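Local coordinates for polyphosphate kinase (Porphyromonas gingivalis, PDB 2O8R), which probably catalyses the reversible transfer of the terminal phosphate of ATP to a growing chain of inorganic polyphosphate, at residues T109-G114 with D201-Y206; R472-T477 with M593-S598. The protein carries 3 engineered substitutions. All coordinates share one frame; numbering follows the deposited sequence.

Interaction 1 of 2, residues T109-G114 with D201-Y206; sequences TLEEHG and DTFYYY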
# COMPACT_ATOMS: atom_id res chain seq x y z
N THR A 109 -19.08 -0.63 28.23
CA THR A 109 -19.08 -2.05 27.85
C THR A 109 -17.65 -2.58 27.69
O THR A 109 -17.35 -3.70 28.09
CB THR A 109 -19.86 -2.31 26.56
OG1 THR A 109 -21.05 -1.54 26.56
CG2 THR A 109 -20.22 -3.75 26.44
N LEU A 110 -16.78 -1.77 27.10
CA LEU A 110 -15.36 -2.10 26.99
C LEU A 110 -14.76 -2.43 28.36
O LEU A 110 -14.01 -3.38 28.51
CB LEU A 110 -14.58 -0.98 26.31
CG LEU A 110 -14.73 -0.86 24.77
CD1 LEU A 110 -14.21 0.49 24.30
CD2 LEU A 110 -14.05 -1.99 23.99
N GLU A 111 -15.12 -1.63 29.37
CA GLU A 111 -14.66 -1.87 30.73
C GLU A 111 -15.20 -3.15 31.35
O GLU A 111 -14.49 -3.83 32.08
CB GLU A 111 -14.97 -0.67 31.62
CG GLU A 111 -13.85 0.35 31.62
CD GLU A 111 -14.21 1.61 32.37
OE1 GLU A 111 -15.24 1.63 33.08
OE2 GLU A 111 -13.44 2.58 32.24
N GLU A 112 -16.46 -3.47 31.05
CA GLU A 112 -17.06 -4.71 31.50
C GLU A 112 -16.27 -5.92 30.99
O GLU A 112 -16.30 -6.98 31.59
CB GLU A 112 -18.50 -4.80 31.03
CG GLU A 112 -19.39 -5.72 31.83
CD GLU A 112 -20.87 -5.60 31.45
OE1 GLU A 112 -21.27 -4.55 30.89
OE2 GLU A 112 -21.63 -6.55 31.72
N HIS A 113 -15.55 -5.73 29.89
CA HIS A 113 -14.74 -6.79 29.31
C HIS A 113 -13.22 -6.58 29.38
O HIS A 113 -12.47 -7.21 28.65
CB HIS A 113 -15.17 -7.03 27.87
CG HIS A 113 -16.61 -7.40 27.74
ND1 HIS A 113 -17.61 -6.47 27.65
CD2 HIS A 113 -17.21 -8.61 27.73
CE1 HIS A 113 -18.78 -7.08 27.57
NE2 HIS A 113 -18.56 -8.38 27.62
N GLY A 114 -12.78 -5.70 30.28
CA GLY A 114 -11.34 -5.52 30.52
C GLY A 114 -10.59 -4.59 29.58
O GLY A 114 -9.38 -4.68 29.46
N ASP A 201 -3.19 -7.26 36.04
CA ASP A 201 -3.98 -6.04 35.84
C ASP A 201 -5.43 -6.35 35.48
O ASP A 201 -5.73 -7.41 34.92
CB ASP A 201 -3.36 -5.16 34.76
CG ASP A 201 -2.51 -4.04 35.33
OD1 ASP A 201 -3.08 -3.16 35.99
OD2 ASP A 201 -1.27 -4.04 35.09
N THR A 202 -6.31 -5.42 35.81
CA THR A 202 -7.73 -5.61 35.53
C THR A 202 -8.07 -5.29 34.08
O THR A 202 -8.98 -5.88 33.51
CB THR A 202 -8.60 -4.77 36.48
OG1 THR A 202 -7.96 -4.68 37.77
CG2 THR A 202 -9.98 -5.39 36.65
N PHE A 203 -7.33 -4.38 33.47
CA PHE A 203 -7.62 -3.92 32.12
C PHE A 203 -6.41 -3.91 31.20
O PHE A 203 -5.24 -3.94 31.63
CB PHE A 203 -8.17 -2.48 32.12
CG PHE A 203 -9.29 -2.25 33.09
CD1 PHE A 203 -10.55 -2.78 32.86
CD2 PHE A 203 -9.09 -1.47 34.22
CE1 PHE A 203 -11.60 -2.57 33.76
CE2 PHE A 203 -10.12 -1.24 35.13
CZ PHE A 203 -11.38 -1.79 34.89
N TYR A 204 -6.72 -3.87 29.91
CA TYR A 204 -5.84 -3.34 28.89
C TYR A 204 -6.13 -1.84 28.81
O TYR A 204 -7.28 -1.41 28.95
CB TYR A 204 -6.13 -4.01 27.56
CG TYR A 204 -5.58 -5.41 27.47
CD1 TYR A 204 -4.32 -5.63 26.92
CD2 TYR A 204 -6.31 -6.50 27.91
CE1 TYR A 204 -3.80 -6.90 26.83
CE2 TYR A 204 -5.79 -7.79 27.82
CZ TYR A 204 -4.53 -7.97 27.28
OH TYR A 204 -3.98 -9.23 27.18
N TYR A 205 -5.08 -1.05 28.60
CA TYR A 205 -5.23 0.39 28.63
C TYR A 205 -4.96 1.00 27.27
O TYR A 205 -4.04 0.58 26.57
CB TYR A 205 -4.30 1.00 29.67
CG TYR A 205 -4.68 0.59 31.07
CD1 TYR A 205 -5.64 1.30 31.79
CD2 TYR A 205 -4.11 -0.54 31.66
CE1 TYR A 205 -6.01 0.92 33.07
CE2 TYR A 205 -4.47 -0.93 32.94
CZ TYR A 205 -5.42 -0.20 33.63
OH TYR A 205 -5.76 -0.60 34.90
N TYR A 206 -5.79 1.98 26.90
CA TYR A 206 -5.54 2.72 25.68
C TYR A 206 -5.74 4.21 25.87
O TYR A 206 -6.55 4.64 26.69
CB TYR A 206 -6.42 2.22 24.54
CG TYR A 206 -6.18 0.77 24.22
CD1 TYR A 206 -5.08 0.39 23.45
CD2 TYR A 206 -7.03 -0.22 24.70
CE1 TYR A 206 -4.84 -0.94 23.15
CE2 TYR A 206 -6.81 -1.56 24.41
CZ TYR A 206 -5.70 -1.91 23.64
OH TYR A 206 -5.45 -3.22 23.34
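The carbonyl oxygen of Gly-114 is gripped from the chain at 203-204: Tyr-204 N donates a nearly straight hydrogen bond to Gly-114 O (2.8 Å, 167° at the hydrogen), and Phe-203 CA adds a CH···O contact to that same oxygen. Gly-114 is the C-prime residue of a Schellman motif that ends helix 83-112, with Gly-114 N bonded to Glu-111 O and Ile-115 N reaching back to Leu-110 O. Its positive phi (84°) is the left-handed conformation that defines this position. The turn releases the chain directly into strand 115-118, and the bond from Tyr-204 opens the parallel pairing of that strand with 204-208, which Arg-116 carries on. His-113 ties the same helix end through its ring: ND1, with the acceptor close to the ring plane, donates to Thr-109 O at 2.8 Å.

The aromatic side chains pack their edges on backbone atoms of the helix end. Tyr-204 brings its CB and a ring edge up to Gly-114 O, while its ring packs edge-to-face with Phe-313. Phe-203 holds CG anti to the carbonyl carbon (chi1 -50°), which swings the ring edge-on toward the helix terminus, CD1 lying 3.7 Å from Gly-114 CA and CE1 3.6 Å from Glu-111 O.

Interaction 2 of 2, residues R472-T477 with M593-S598; sequences RIYSDT and MYLEHS. With SO4 (sulfate ion), chain F; SO4 (sulfate ion), chain G.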
# COMPACT_ATOMS: atom_id res chain seq x y z
N ARG A 472 -14.80 -4.12 5.07
CA ARG A 472 -16.20 -4.52 5.16
C ARG A 472 -16.44 -5.66 4.18
O ARG A 472 -15.98 -5.64 3.03
CB ARG A 472 -17.11 -3.35 4.79
CG ARG A 472 -18.59 -3.63 4.91
CD ARG A 472 -19.11 -3.36 6.30
NE ARG A 472 -20.27 -2.46 6.23
CZ ARG A 472 -21.53 -2.85 6.33
NH1 ARG A 472 -21.82 -4.12 6.53
NH2 ARG A 472 -22.51 -1.97 6.25
N ILE A 473 -17.18 -6.66 4.64
CA ILE A 473 -17.52 -7.78 3.80
C ILE A 473 -18.79 -7.47 3.01
O ILE A 473 -19.78 -7.02 3.57
CB ILE A 473 -17.65 -9.04 4.64
CG1 ILE A 473 -16.36 -9.24 5.44
CG2 ILE A 473 -17.92 -10.26 3.75
CD1 ILE A 473 -16.44 -10.26 6.54
N TYR A 474 -18.72 -7.70 1.70
CA TYR A 474 -19.86 -7.47 0.79
C TYR A 474 -20.62 -8.75 0.51
O TYR A 474 -20.03 -9.76 0.16
CB TYR A 474 -19.37 -6.91 -0.56
CG TYR A 474 -19.20 -5.41 -0.57
CD1 TYR A 474 -18.54 -4.76 0.47
CD2 TYR A 474 -19.69 -4.64 -1.62
CE1 TYR A 474 -18.38 -3.41 0.48
CE2 TYR A 474 -19.53 -3.26 -1.62
CZ TYR A 474 -18.88 -2.66 -0.56
OH TYR A 474 -18.69 -1.30 -0.52
N SER A 475 -21.93 -8.71 0.67
CA SER A 475 -22.78 -9.77 0.15
C SER A 475 -23.06 -9.45 -1.32
O SER A 475 -23.48 -8.34 -1.66
CB SER A 475 -24.06 -9.88 0.99
OG SER A 475 -25.05 -10.67 0.37
N ASP A 476 -22.80 -10.41 -2.20
CA ASP A 476 -23.03 -10.24 -3.64
C ASP A 476 -23.42 -11.56 -4.29
O ASP A 476 -23.23 -12.64 -3.71
CB ASP A 476 -21.77 -9.71 -4.33
CG ASP A 476 -21.65 -8.22 -4.27
OD1 ASP A 476 -22.63 -7.53 -4.59
OD2 ASP A 476 -20.56 -7.75 -3.90
N THR A 477 -23.92 -11.48 -5.52
CA THR A 477 -24.36 -12.67 -6.24
C THR A 477 -23.76 -12.80 -7.65
O THR A 477 -23.75 -11.84 -8.43
CB THR A 477 -25.88 -12.72 -6.27
OG1 THR A 477 -26.37 -12.68 -4.92
CG2 THR A 477 -26.37 -13.99 -6.93
N MSE A 593 -24.03 -7.02 9.46
CA MSE A 593 -22.57 -7.01 9.31
C MSE A 593 -22.06 -6.99 7.87
O MSE A 593 -21.08 -6.30 7.56
CB MSE A 593 -21.97 -8.19 10.05
CG MSE A 593 -20.49 -8.03 10.28
SE MSE A 593 -19.68 -9.55 11.17
CE MSE A 593 -18.29 -8.56 12.14
N TYR A 594 -22.69 -7.77 6.99
CA TYR A 594 -22.33 -7.78 5.58
C TYR A 594 -23.06 -6.66 4.89
O TYR A 594 -24.20 -6.37 5.23
CB TYR A 594 -22.70 -9.10 4.89
CG TYR A 594 -22.10 -10.34 5.50
CD1 TYR A 594 -20.85 -10.33 6.09
CD2 TYR A 594 -22.79 -11.55 5.43
CE1 TYR A 594 -20.32 -11.46 6.64
CE2 TYR A 594 -22.26 -12.68 5.97
CZ TYR A 594 -21.03 -12.64 6.57
OH TYR A 594 -20.52 -13.80 7.11
N LEU A 595 -22.41 -6.04 3.91
CA LEU A 595 -23.08 -5.00 3.16
C LEU A 595 -23.97 -5.67 2.12
O LEU A 595 -23.50 -6.42 1.25
CB LEU A 595 -22.06 -4.04 2.55
CG LEU A 595 -22.55 -2.78 1.85
CD1 LEU A 595 -21.75 -1.54 2.25
CD2 LEU A 595 -22.46 -2.99 0.38
N GLU A 596 -25.27 -5.42 2.25
CA GLU A 596 -26.29 -6.02 1.40
C GLU A 596 -26.25 -5.38 0.02
O GLU A 596 -26.92 -4.39 -0.25
CB GLU A 596 -27.66 -5.86 2.03
CG GLU A 596 -27.88 -6.73 3.25
CD GLU A 596 -27.99 -8.21 2.92
OE1 GLU A 596 -28.46 -8.55 1.81
OE2 GLU A 596 -27.62 -9.04 3.76
N HIS A 597 -25.47 -5.98 -0.86
CA HIS A 597 -25.07 -5.26 -2.04
C HIS A 597 -25.70 -5.84 -3.28
O HIS A 597 -25.64 -5.23 -4.34
CB HIS A 597 -23.54 -5.25 -2.15
CG HIS A 597 -23.02 -4.37 -3.23
ND1 HIS A 597 -22.68 -4.85 -4.48
CD2 HIS A 597 -22.81 -3.04 -3.27
CE1 HIS A 597 -22.25 -3.85 -5.23
NE2 HIS A 597 -22.32 -2.74 -4.52
N SER A 598 -26.30 -7.02 -3.15
CA SER A 598 -26.98 -7.66 -4.28
C SER A 598 -28.03 -6.74 -4.88
O SER A 598 -28.69 -5.96 -4.18
CB SER A 598 -27.66 -8.96 -3.84
OG SER A 598 -26.71 -9.97 -3.57
S SO4 F . -20.87 -0.49 -6.82
O1 SO4 F . -20.58 -0.99 -5.47
O2 SO4 F . -21.43 0.87 -6.71
O3 SO4 F . -19.63 -0.45 -7.60
O4 SO4 F . -21.77 -1.41 -7.50
S SO4 G . -13.20 -0.82 3.62
O1 SO4 G . -11.96 -1.53 3.33
O2 SO4 G . -12.87 0.44 4.29
O3 SO4 G . -13.91 -0.53 2.38
O4 SO4 G . -14.06 -1.61 4.48
O HOH W 1 -18.32 -6.46 7.25
O HOH W 2 -27.07 -11.60 2.20
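Backbone bonds join the segments as parallel strands. Leu-595 N donates to Ile-473 O (2.8 Å, 168° at the hydrogen), and Ser-475 N returns a bond to Leu-595 O. A more bent bond, from His-597 N to Ser-475 O, carries the pairing to the end of strand 595-596.

Apolar contacts lie along this pairing. Leu-595 and Tyr-474 point to the same face of the sheet, and the methyl CD2 sits over the Tyr-474 ring in a CH-pi contact, 3.7 Å from the ring centroid. On the opposite side of the pairing, Ile-473 runs alongside Tyr-594, its CB and CG2 against ring atoms CD1 and CE1. The guanidinium of Arg-472 lays one face over Leu-595 CB.

Polar groups hold both ends. Arg-472 NH1 donates to Asp-592 O, its weak bond to Met-593 O being doubtful, and Arg-472 N binds a sulfate. At the other end His-597, with CG anti to its backbone N (chi1 -172°), donates ND1 to the syn lone pair of Asp-476 OD1 at 2.7 Å, the carboxylate and imidazole planes standing almost perpendicular (89°). Thr-463 OG1 also binds Asp-476 OD1 and helps position the carboxylate, which in turn fixes the rotation of the imidazole. NE2 is thereby directed to O1 of a second sulfate at 2.6 Å; Arg-599 also bonds to it. Both ions probably come from the crystallisation liquor. One face of the imidazole meets the rim of the Tyr-474 ring obliquely. Farther along, Thr-477 OG1 and Ser-598 OG share a hydrogen bond of 3.0 Å.

Tyr-474 and His-597 are predicted ATP ligands, and the side chain of His-597 lies about 6 Å from that of His-439, the predicted phosphohistidine, consistent with a phospholipase D-like active site between two C-terminal domains.

In the fold
Interaction 1 closes before interaction 2 opens along the chain, and the two do not touch: their centres lie 32 Å apart and their nearest atoms about 14 Å. Interaction 2 is itself parallel strand pairing; interaction 1 is the helix end that leads into the parallel pair 115-118 and 204-208. Interaction 1 links the N-terminal and middle domains at the surface, away from the annotated sites, whereas interaction 2 lies near the centre of the chain, where strand 595-596 of the second C-terminal domain is added to the sheet of the first. Helix 35-63 touches Thr-109 and Leu-110 in one and Arg-472 and Met-593 in the other, spanning from the outer junction to the predicted ATP site.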